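Local coordinates for protein methylmalonyl-CoA carboxyltransferase 12S subunit (Propionibacterium freudenreichii, PDB 1ON3) that transfers the carboxyl group of methylmalonyl-CoA to the biotin of the 1.3S subunit, as the hexameric core of transcarboxylase, at residues 85-90 and 98-103; 252-257 and 318-323; 277-282 and 490-495. All coordinates share one frame; numbering follows the deposited sequence.

Contact 1: residues 85-90 and 98-103; sequences VVTGRG and HAASQD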
loop_
_atom_site.group_PDB
_atom_site.type_symbol
_atom_site.label_atom_id
_atom_site.label_comp_id
_atom_site.label_asym_id
_atom_site.label_seq_id
_atom_site.Cartn_x
_atom_site.Cartn_y
_atom_site.Cartn_z
ATOM N N VAL E 85 -20.889 -19.265 30.201
ATOM C CA VAL E 85 -19.544 -19.319 29.620
ATOM C C VAL E 85 -18.589 -18.400 30.384
ATOM O O VAL E 85 -18.951 -17.287 30.778
ATOM C CB VAL E 85 -19.542 -18.938 28.113
ATOM C CG1 VAL E 85 -19.687 -17.420 27.942
ATOM C CG2 VAL E 85 -18.237 -19.436 27.449
ATOM N N VAL E 86 -17.379 -18.890 30.632
ATOM C CA VAL E 86 -16.366 -18.116 31.351
ATOM C C VAL E 86 -15.371 -17.667 30.296
ATOM O O VAL E 86 -14.769 -18.500 29.622
ATOM C CB VAL E 86 -15.657 -18.977 32.420
ATOM C CG1 VAL E 86 -14.690 -18.110 33.233
ATOM C CG2 VAL E 86 -16.697 -19.612 33.344
ATOM N N THR E 87 -15.214 -16.354 30.159
ATOM C CA THR E 87 -14.347 -15.771 29.146
ATOM C C THR E 87 -13.336 -14.773 29.700
ATOM O O THR E 87 -13.608 -14.043 30.660
ATOM C CB THR E 87 -15.184 -15.038 28.094
ATOM O OG1 THR E 87 -15.929 -13.999 28.737
ATOM C CG2 THR E 87 -16.168 -15.996 27.403
ATOM N N GLY E 88 -12.165 -14.723 29.077
ATOM C CA GLY E 88 -11.167 -13.787 29.546
ATOM C C GLY E 88 -9.825 -13.915 28.871
ATOM O O GLY E 88 -9.692 -14.563 27.828
ATOM N N ARG E 89 -8.830 -13.293 29.498
ATOM C CA ARG E 89 -7.459 -13.261 29.007
ATOM C C ARG E 89 -6.530 -13.866 30.062
ATOM O O ARG E 89 -6.749 -13.714 31.261
ATOM C CB ARG E 89 -7.081 -11.801 28.715
ATOM C CG ARG E 89 -5.775 -11.554 27.937
ATOM C CD ARG E 89 -4.528 -11.527 28.820
ATOM N NE ARG E 89 -3.400 -10.869 28.152
ATOM C CZ ARG E 89 -2.204 -10.682 28.708
ATOM N NH1 ARG E 89 -1.973 -11.103 29.947
ATOM N NH2 ARG E 89 -1.232 -10.075 28.026
ATOM N N GLY E 90 -5.508 -14.586 29.611
ATOM C CA GLY E 90 -4.558 -15.175 30.536
ATOM C C GLY E 90 -3.259 -15.396 29.794
ATOM O O GLY E 90 -3.079 -14.841 28.711
ATOM N N HIS E 98 -6.392 -15.610 24.818
ATOM C CA HIS E 98 -7.780 -15.323 25.166
ATOM C C HIS E 98 -8.473 -16.683 25.138
ATOM O O HIS E 98 -8.137 -17.537 24.313
ATOM C CB HIS E 98 -8.422 -14.359 24.168
ATOM C CG HIS E 98 -7.959 -12.947 24.338
ATOM N ND1 HIS E 98 -6.745 -12.495 23.859
ATOM C CD2 HIS E 98 -8.512 -11.909 25.009
ATOM C CE1 HIS E 98 -6.572 -11.238 24.232
ATOM N NE2 HIS E 98 -7.628 -10.860 24.934
ATOM N N ALA E 99 -9.439 -16.892 26.026
ATOM C CA ALA E 99 -10.098 -18.197 26.101
ATOM C C ALA E 99 -11.547 -18.122 26.554
ATOM O O ALA E 99 -11.965 -17.138 27.172
ATOM C CB ALA E 99 -9.316 -19.097 27.057
ATOM N N ALA E 100 -12.302 -19.168 26.227
ATOM C CA ALA E 100 -13.703 -19.280 26.617
ATOM C C ALA E 100 -13.892 -20.699 27.137
ATOM O O ALA E 100 -13.244 -21.640 26.665
ATOM C CB ALA E 100 -14.611 -19.030 25.428
ATOM N N SER E 101 -14.779 -20.869 28.107
ATOM C CA SER E 101 -14.982 -22.197 28.670
ATOM C C SER E 101 -16.454 -22.332 29.033
ATOM O O SER E 101 -16.939 -21.633 29.920
ATOM C CB SER E 101 -14.084 -22.362 29.902
ATOM O OG SER E 101 -14.065 -23.691 30.388
ATOM N N GLN E 102 -17.162 -23.207 28.327
ATOM C CA GLN E 102 -18.588 -23.409 28.577
ATOM C C GLN E 102 -18.832 -24.151 29.874
ATOM O O GLN E 102 -18.102 -25.087 30.225
ATOM C CB GLN E 102 -19.240 -24.168 27.412
ATOM C CG GLN E 102 -19.435 -23.307 26.175
ATOM C CD GLN E 102 -20.113 -24.043 25.034
ATOM O OE1 GLN E 102 -19.714 -25.150 24.683
ATOM N NE2 GLN E 102 -21.128 -23.421 24.437
ATOM N N ASP E 103 -19.883 -23.727 30.573
ATOM C CA ASP E 103 -20.246 -24.306 31.853
ATOM C C ASP E 103 -21.506 -25.150 31.693
ATOM O O ASP E 103 -22.631 -24.631 31.701
ATOM C CB ASP E 103 -20.486 -23.189 32.872
ATOM C CG ASP E 103 -20.698 -23.717 34.271
ATOM O OD1 ASP E 103 -20.800 -24.947 34.435
ATOM O OD2 ASP E 103 -20.766 -22.898 35.209
#
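R89 and H98 face each other at one end of this antiparallel strand pair. The R89 aliphatic chain rests on the histidine: CG lies 3.9 Å from the centroid of the H98 ring, over one face and shifted toward the rim. This is a CH-pi contact. R89 CG is anti to the backbone N (chi1 -169°), which brings it over the ring. The chain then bends at chi2 (-85°), and the guanidinium plane stands nearly upright to the ring plane, at 84°. The charged end does not stack on the imidazole. R89 also packs on M505 of a second subunit. The ring of H98 is held by its ND1, which bonds to T131 OG1.

Further along the same face, the A100 methyl touches two branches of the other strand. A100 CB is 3.9 Å from T87 CG2 and 4.2 Å from V85 CG2. T87 places CG2 beside its backbone N. Its OG1 makes a weak bond to V62 O, on strand 60-62. V85 CG2 also meets the CG of Q102, at 4.2 Å. The amide of Q102 is fixed from outside, by D138 and Q115. This face lies against helix 113-129. V86, A99 and S101 lie on the other face, against helix 46-53, and S101 OG bonds to A46 O.

Backbone bonds join two residue pairs. V86 N reaches S101 O at 2.9 Å, and S101 N returns to V86 O at 2.8 Å. G88 and A99 form the second pair, with A99 N 3.0 Å from G88 O. V85-Q102, T87-A100 and R89-H98 are the non-hydrogen-bonded pairs between and beside them. This is a regular beta hairpin, built into the mixed sheet of a crotonase-like carboxyltransferase domain.

Contact 2: residues 252-257 and 318-323; sequences LSFLPQ and TAFARV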
loop_
_atom_site.group_PDB
_atom_site.type_symbol
_atom_site.label_atom_id
_atom_site.label_comp_id
_atom_site.label_asym_id
_atom_site.label_seq_id
_atom_site.Cartn_x
_atom_site.Cartn_y
_atom_site.Cartn_z
ATOM N N LEU E 252 0.047 -25.669 21.199
ATOM C CA LEU E 252 0.293 -24.231 21.175
ATOM C C LEU E 252 1.782 -23.888 21.106
ATOM O O LEU E 252 2.159 -22.906 20.459
ATOM C CB LEU E 252 -0.327 -23.556 22.401
ATOM C CG LEU E 252 -0.239 -22.026 22.477
ATOM C CD1 LEU E 252 -0.986 -21.375 21.322
ATOM C CD2 LEU E 252 -0.837 -21.574 23.807
ATOM N N SER E 253 2.625 -24.698 21.745
ATOM C CA SER E 253 4.067 -24.437 21.764
ATOM C C SER E 253 4.721 -24.390 20.385
ATOM O O SER E 253 5.785 -23.794 20.237
ATOM C CB SER E 253 4.799 -25.468 22.647
ATOM O OG SER E 253 4.911 -26.743 22.027
ATOM N N PHE E 254 4.097 -25.010 19.377
ATOM C CA PHE E 254 4.646 -25.000 18.018
ATOM C C PHE E 254 4.154 -23.801 17.216
ATOM O O PHE E 254 4.655 -23.522 16.118
ATOM C CB PHE E 254 4.230 -26.260 17.230
ATOM C CG PHE E 254 4.870 -27.534 17.714
ATOM C CD1 PHE E 254 4.189 -28.382 18.589
ATOM C CD2 PHE E 254 6.154 -27.879 17.300
ATOM C CE1 PHE E 254 4.781 -29.557 19.053
ATOM C CE2 PHE E 254 6.759 -29.042 17.747
ATOM C CZ PHE E 254 6.065 -29.894 18.636
ATOM N N LEU E 255 3.182 -23.081 17.765
ATOM C CA LEU E 255 2.572 -21.974 17.039
ATOM C C LEU E 255 2.932 -20.555 17.433
ATOM O O LEU E 255 3.212 -20.257 18.591
ATOM C CB LEU E 255 1.035 -22.096 17.109
ATOM C CG LEU E 255 0.456 -23.511 16.952
ATOM C CD1 LEU E 255 -1.075 -23.496 17.153
ATOM C CD2 LEU E 255 0.811 -24.041 15.569
ATOM N N PRO E 256 2.914 -19.653 16.453
ATOM C CA PRO E 256 3.216 -18.244 16.708
ATOM C C PRO E 256 1.960 -17.641 17.359
ATOM O O PRO E 256 0.905 -18.289 17.401
ATOM C CB PRO E 256 3.435 -17.693 15.311
ATOM C CG PRO E 256 2.449 -18.516 14.485
ATOM C CD PRO E 256 2.682 -19.898 15.016
ATOM N N GLN E 257 2.077 -16.424 17.884
ATOM C CA GLN E 257 0.940 -15.744 18.487
ATOM C C GLN E 257 -0.098 -15.378 17.433
ATOM O O GLN E 257 -1.307 -15.447 17.684
ATOM C CB GLN E 257 1.399 -14.462 19.166
ATOM C CG GLN E 257 2.151 -14.676 20.454
ATOM C CD GLN E 257 1.264 -15.283 21.522
ATOM O OE1 GLN E 257 1.195 -16.503 21.669
ATOM N NE2 GLN E 257 0.562 -14.428 22.262
ATOM N N THR E 318 1.162 -36.564 9.343
ATOM C CA THR E 318 1.296 -35.100 9.407
ATOM C C THR E 318 1.658 -34.862 10.867
ATOM O O THR E 318 0.939 -35.307 11.773
ATOM C CB THR E 318 -0.023 -34.345 9.082
ATOM O OG1 THR E 318 -1.113 -34.907 9.837
ATOM C CG2 THR E 318 -0.318 -34.404 7.581
ATOM N N ALA E 319 2.775 -34.181 11.106
ATOM C CA ALA E 319 3.205 -33.943 12.476
ATOM C C ALA E 319 4.008 -32.664 12.654
ATOM O O ALA E 319 4.740 -32.244 11.765
ATOM C CB ALA E 319 4.041 -35.134 12.966
ATOM N N PHE E 320 3.865 -32.050 13.819
ATOM C CA PHE E 320 4.639 -30.860 14.130
ATOM C C PHE E 320 5.922 -31.345 14.813
ATOM O O PHE E 320 5.899 -32.299 15.599
ATOM C CB PHE E 320 3.888 -29.947 15.101
ATOM C CG PHE E 320 2.796 -29.143 14.466
ATOM C CD1 PHE E 320 1.480 -29.267 14.898
ATOM C CD2 PHE E 320 3.083 -28.226 13.460
ATOM C CE1 PHE E 320 0.461 -28.476 14.334
ATOM C CE2 PHE E 320 2.083 -27.439 12.894
ATOM C CZ PHE E 320 0.771 -27.560 13.329
ATOM N N ALA E 321 7.034 -30.684 14.521
ATOM C CA ALA E 321 8.297 -31.040 15.136
ATOM C C ALA E 321 9.180 -29.824 15.080
ATOM O O ALA E 321 8.739 -28.738 14.693
ATOM C CB ALA E 321 8.947 -32.182 14.384
ATOM N N ARG E 322 10.438 -30.002 15.456
ATOM C CA ARG E 322 11.366 -28.896 15.411
ATOM C C ARG E 322 12.721 -29.315 14.875
ATOM O O ARG E 322 13.165 -30.457 15.067
ATOM C CB ARG E 322 11.535 -28.285 16.803
ATOM C CG ARG E 322 10.341 -27.445 17.263
ATOM C CD ARG E 322 10.569 -26.886 18.649
ATOM N NE ARG E 322 9.366 -26.242 19.168
ATOM C CZ ARG E 322 8.502 -26.807 20.003
ATOM N NH1 ARG E 322 8.691 -28.047 20.435
ATOM N NH2 ARG E 322 7.440 -26.121 20.405
ATOM N N VAL E 323 13.355 -28.397 14.159
ATOM C CA VAL E 323 14.695 -28.639 13.654
ATOM C C VAL E 323 15.482 -27.426 14.122
ATOM O O VAL E 323 15.164 -26.296 13.758
ATOM C CB VAL E 323 14.736 -28.750 12.113
ATOM C CG1 VAL E 323 16.190 -28.944 11.657
ATOM C CG2 VAL E 323 13.892 -29.953 11.654
HETATM O O HOH W 1 6.916 -28.623 22.670
#
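F320 meets F254 with its beta carbon first. F320 CB stands 3.7 Å from the centroid of the F254 ring, almost on the ring normal, a CH-pi contact. The two rings are near parallel but slid apart, with centroids 5.7 Å from each other, so they barely overlap. The far end of F320 reaches L255 instead: CZ is 4.2 Å from L255 CD2, and these two side chains cross at about a right angle.

A321 points its methyl away. It touches through the backbone, with its CA 3.6 Å from F254 CE2.

R322 takes the opposite face of F254. Its chain runs extended from CG to NE, with chi2 at 179°, and carries the guanidinium over the ring. The group lies flat there, CZ 4.0 Å from the F254 ring centroid and the planes only 12° apart: a stack and a cation-pi contact. F254 is thus sandwiched between F320 CB and the R322 guanidinium. S253 fixes the guanidinium from its edge. R322 NH2 donates in plane to S253 OG at 3.1 Å and makes a weak bond to S253 O. A water accepts from R322 NH1 and donates to S253 OG, at 2.8 Å from that oxygen. S253 OG is also bonded to K250 O, one turn back.

Among its neighbours, the contact lays the end of helix 241-253 and the following loop on strand 316-323. Strand 305-308 lends L306 against F254. Helix 344-359 packs F356 on both L255 and F320, and its F353 ring meets F320.

Contact 3: residues 277-282 and 490-495; sequences ELRDIV and IDPADT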
loop_
_atom_site.group_PDB
_atom_site.type_symbol
_atom_site.label_atom_id
_atom_site.label_comp_id
_atom_site.label_asym_id
_atom_site.label_seq_id
_atom_site.Cartn_x
_atom_site.Cartn_y
_atom_site.Cartn_z
ATOM N N GLU E 277 22.179 -44.896 11.097
ATOM C CA GLU E 277 21.029 -45.771 11.272
ATOM C C GLU E 277 19.956 -45.445 10.245
ATOM O O GLU E 277 19.161 -46.305 9.888
ATOM C CB GLU E 277 20.438 -45.640 12.677
ATOM C CG GLU E 277 21.385 -46.042 13.793
ATOM C CD GLU E 277 20.720 -46.005 15.159
ATOM O OE1 GLU E 277 19.926 -46.922 15.463
ATOM O OE2 GLU E 277 20.981 -45.051 15.925
ATOM N N LEU E 278 19.950 -44.205 9.763
ATOM C CA LEU E 278 18.972 -43.777 8.762
ATOM C C LEU E 278 19.129 -44.540 7.442
ATOM O O LEU E 278 18.181 -44.643 6.654
ATOM C CB LEU E 278 19.112 -42.282 8.501
ATOM C CG LEU E 278 18.437 -41.351 9.510
ATOM C CD1 LEU E 278 19.000 -39.929 9.385
ATOM C CD2 LEU E 278 16.914 -41.385 9.268
ATOM N N ARG E 279 20.324 -45.070 7.194
ATOM C CA ARG E 279 20.557 -45.824 5.966
ATOM C C ARG E 279 19.830 -47.152 5.987
ATOM O O ARG E 279 19.615 -47.761 4.941
ATOM C CB ARG E 279 22.040 -46.128 5.789
ATOM C CG ARG E 279 22.931 -44.932 5.595
ATOM C CD ARG E 279 24.379 -45.382 5.626
ATOM N NE ARG E 279 25.293 -44.249 5.537
ATOM C CZ ARG E 279 26.567 -44.293 5.914
ATOM N NH1 ARG E 279 27.072 -45.417 6.404
ATOM N NH2 ARG E 279 27.328 -43.211 5.816
ATOM N N ASP E 280 19.442 -47.610 7.172
ATOM C CA ASP E 280 18.809 -48.924 7.257
ATOM C C ASP E 280 17.312 -48.985 7.502
ATOM O O ASP E 280 16.723 -50.066 7.465
ATOM C CB ASP E 280 19.530 -49.746 8.326
ATOM C CG ASP E 280 21.037 -49.716 8.156
ATOM O OD1 ASP E 280 21.505 -49.990 7.034
ATOM O OD2 ASP E 280 21.748 -49.414 9.138
ATOM N N ILE E 281 16.688 -47.841 7.735
ATOM C CA ILE E 281 15.262 -47.825 8.014
ATOM C C ILE E 281 14.411 -48.164 6.802
ATOM O O ILE E 281 13.462 -48.940 6.908
ATOM C CB ILE E 281 14.830 -46.457 8.566
ATOM C CG1 ILE E 281 15.604 -46.155 9.849
ATOM C CG2 ILE E 281 13.334 -46.458 8.829
ATOM C CD1 ILE E 281 15.433 -44.730 10.368
ATOM N N VAL E 282 14.756 -47.578 5.657
ATOM C CA VAL E 282 14.037 -47.800 4.413
ATOM C C VAL E 282 14.665 -48.961 3.636
ATOM O O VAL E 282 15.780 -48.850 3.130
ATOM C CB VAL E 282 14.070 -46.526 3.525
ATOM C CG1 VAL E 282 13.176 -46.707 2.307
ATOM C CG2 VAL E 282 13.643 -45.319 4.339
ATOM N N ILE E 490 21.831 -37.597 -1.800
ATOM C CA ILE E 490 22.507 -37.615 -0.511
ATOM C C ILE E 490 22.619 -38.944 0.206
ATOM O O ILE E 490 21.860 -39.869 -0.038
ATOM C CB ILE E 490 21.808 -36.645 0.488
ATOM C CG1 ILE E 490 20.382 -37.137 0.799
ATOM C CG2 ILE E 490 21.751 -35.238 -0.094
ATOM C CD1 ILE E 490 19.665 -36.334 1.894
ATOM N N ASP E 491 23.587 -39.006 1.114
ATOM C CA ASP E 491 23.795 -40.163 1.963
ATOM C C ASP E 491 22.642 -39.990 2.965
ATOM O O ASP E 491 22.506 -38.926 3.591
ATOM C CB ASP E 491 25.162 -40.032 2.655
ATOM C CG ASP E 491 25.406 -41.088 3.722
ATOM O OD1 ASP E 491 26.560 -41.151 4.200
ATOM O OD2 ASP E 491 24.478 -41.835 4.103
ATOM N N PRO E 492 21.785 -41.013 3.107
ATOM C CA PRO E 492 20.657 -40.923 4.045
ATOM C C PRO E 492 21.094 -40.437 5.421
ATOM O O PRO E 492 20.338 -39.760 6.129
ATOM C CB PRO E 492 20.120 -42.351 4.081
ATOM C CG PRO E 492 20.423 -42.856 2.691
ATOM C CD PRO E 492 21.806 -42.319 2.423
ATOM N N ALA E 493 22.324 -40.775 5.794
ATOM C CA ALA E 493 22.854 -40.390 7.098
ATOM C C ALA E 493 22.936 -38.881 7.321
ATOM O O ALA E 493 22.958 -38.436 8.464
ATOM C CB ALA E 493 24.248 -41.023 7.309
ATOM N N ASP E 494 22.994 -38.101 6.239
ATOM C CA ASP E 494 23.094 -36.642 6.338
ATOM C C ASP E 494 21.749 -35.911 6.224
ATOM O O ASP E 494 21.721 -34.687 6.150
ATOM C CB ASP E 494 24.018 -36.080 5.245
ATOM C CG ASP E 494 25.421 -36.697 5.264
ATOM O OD1 ASP E 494 25.963 -36.927 6.358
ATOM O OD2 ASP E 494 25.987 -36.924 4.176
ATOM N N THR E 495 20.647 -36.654 6.200
ATOM C CA THR E 495 19.327 -36.039 6.054
ATOM C C THR E 495 19.051 -34.860 6.993
ATOM O O THR E 495 18.672 -33.775 6.538
ATOM C CB THR E 495 18.227 -37.096 6.210
ATOM O OG1 THR E 495 18.437 -38.127 5.236
ATOM C CG2 THR E 495 16.833 -36.475 5.972
#
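A short, weakly bonded helical turn at 278-281 lies beside the 3-10 segment 492-494, with L278 CA 5.4 Å from A493 CA and R279 CA 5.3 Å from P492 CA. The main polar link is R279 with D491. R279 grips the carboxylate side-on, one nitrogen to each oxygen. R279 NE donates to D491 OD2 at 2.9 Å, close to straight (167°). R279 NH2 donates to D491 OD1 at 2.7 Å and meets its syn lone pair. Guanidinium and carboxylate are nearly coplanar, at 26°, as suits a two-bond salt bridge. The R279 chain is extended from CG to NE, and this carries its charge past P492 to D491. On the way R279 CG passes 4.1 Å from P492 CB, and R279 NE comes near A493 CB.

D491 has a second task. D491 OD2 also accepts from A493 N at 2.9 Å, from above the carboxylate plane. That bond closes an Asx turn and holds the carboxylate ready for the arginine. A leucine in place of R279 would probably leave the D491 carboxylate without its opposite charge and freer to turn, held mainly by A493 N.

L278 points at the 3-10 segment. L278 CD1 lies against the P492 carbonyl, 3.5 Å from P492 O, and is 4.3 Å from T495 CB. P492 O itself accepts from both T495 N and T495 OG1. P492 also packs on W431.

A third subunit borders the contact: its M12 packs on R279 and P492, its V16 packs on D491, and its E13 makes a long, weak ion pair with R279. The motif is an Asx turn leading into a 3-10 turn before helix 495-505, joined by a bidentate salt bridge to a turn far back in the C-terminal carboxyltransferase sequence.

Overall arrangement
Contact 2 is interior, about 11 Å from the chain centre, and meets no other subunit. Contacts 1 and 3 lie on opposite sides of that centre, their own centres about 47 Å apart. Contact 1 is buried apart from partly exposed R89, which meets another subunit. Contact 3 is more peripheral: its salt-bridge pair R279 and D491 is partly exposed, and both, with P492, meet another subunit. Contacts 1 and 2 use strands of different mixed sheets. Contact 1 pairs neighbouring strands by backbone bonds. Contact 2 lays 252-257, where helix 241-253 gives way to loop, on a strand through a guanidinium stack, CH-pi packing and a few hydrogen bonds. Contacts 2 and 3 interleave along the chain.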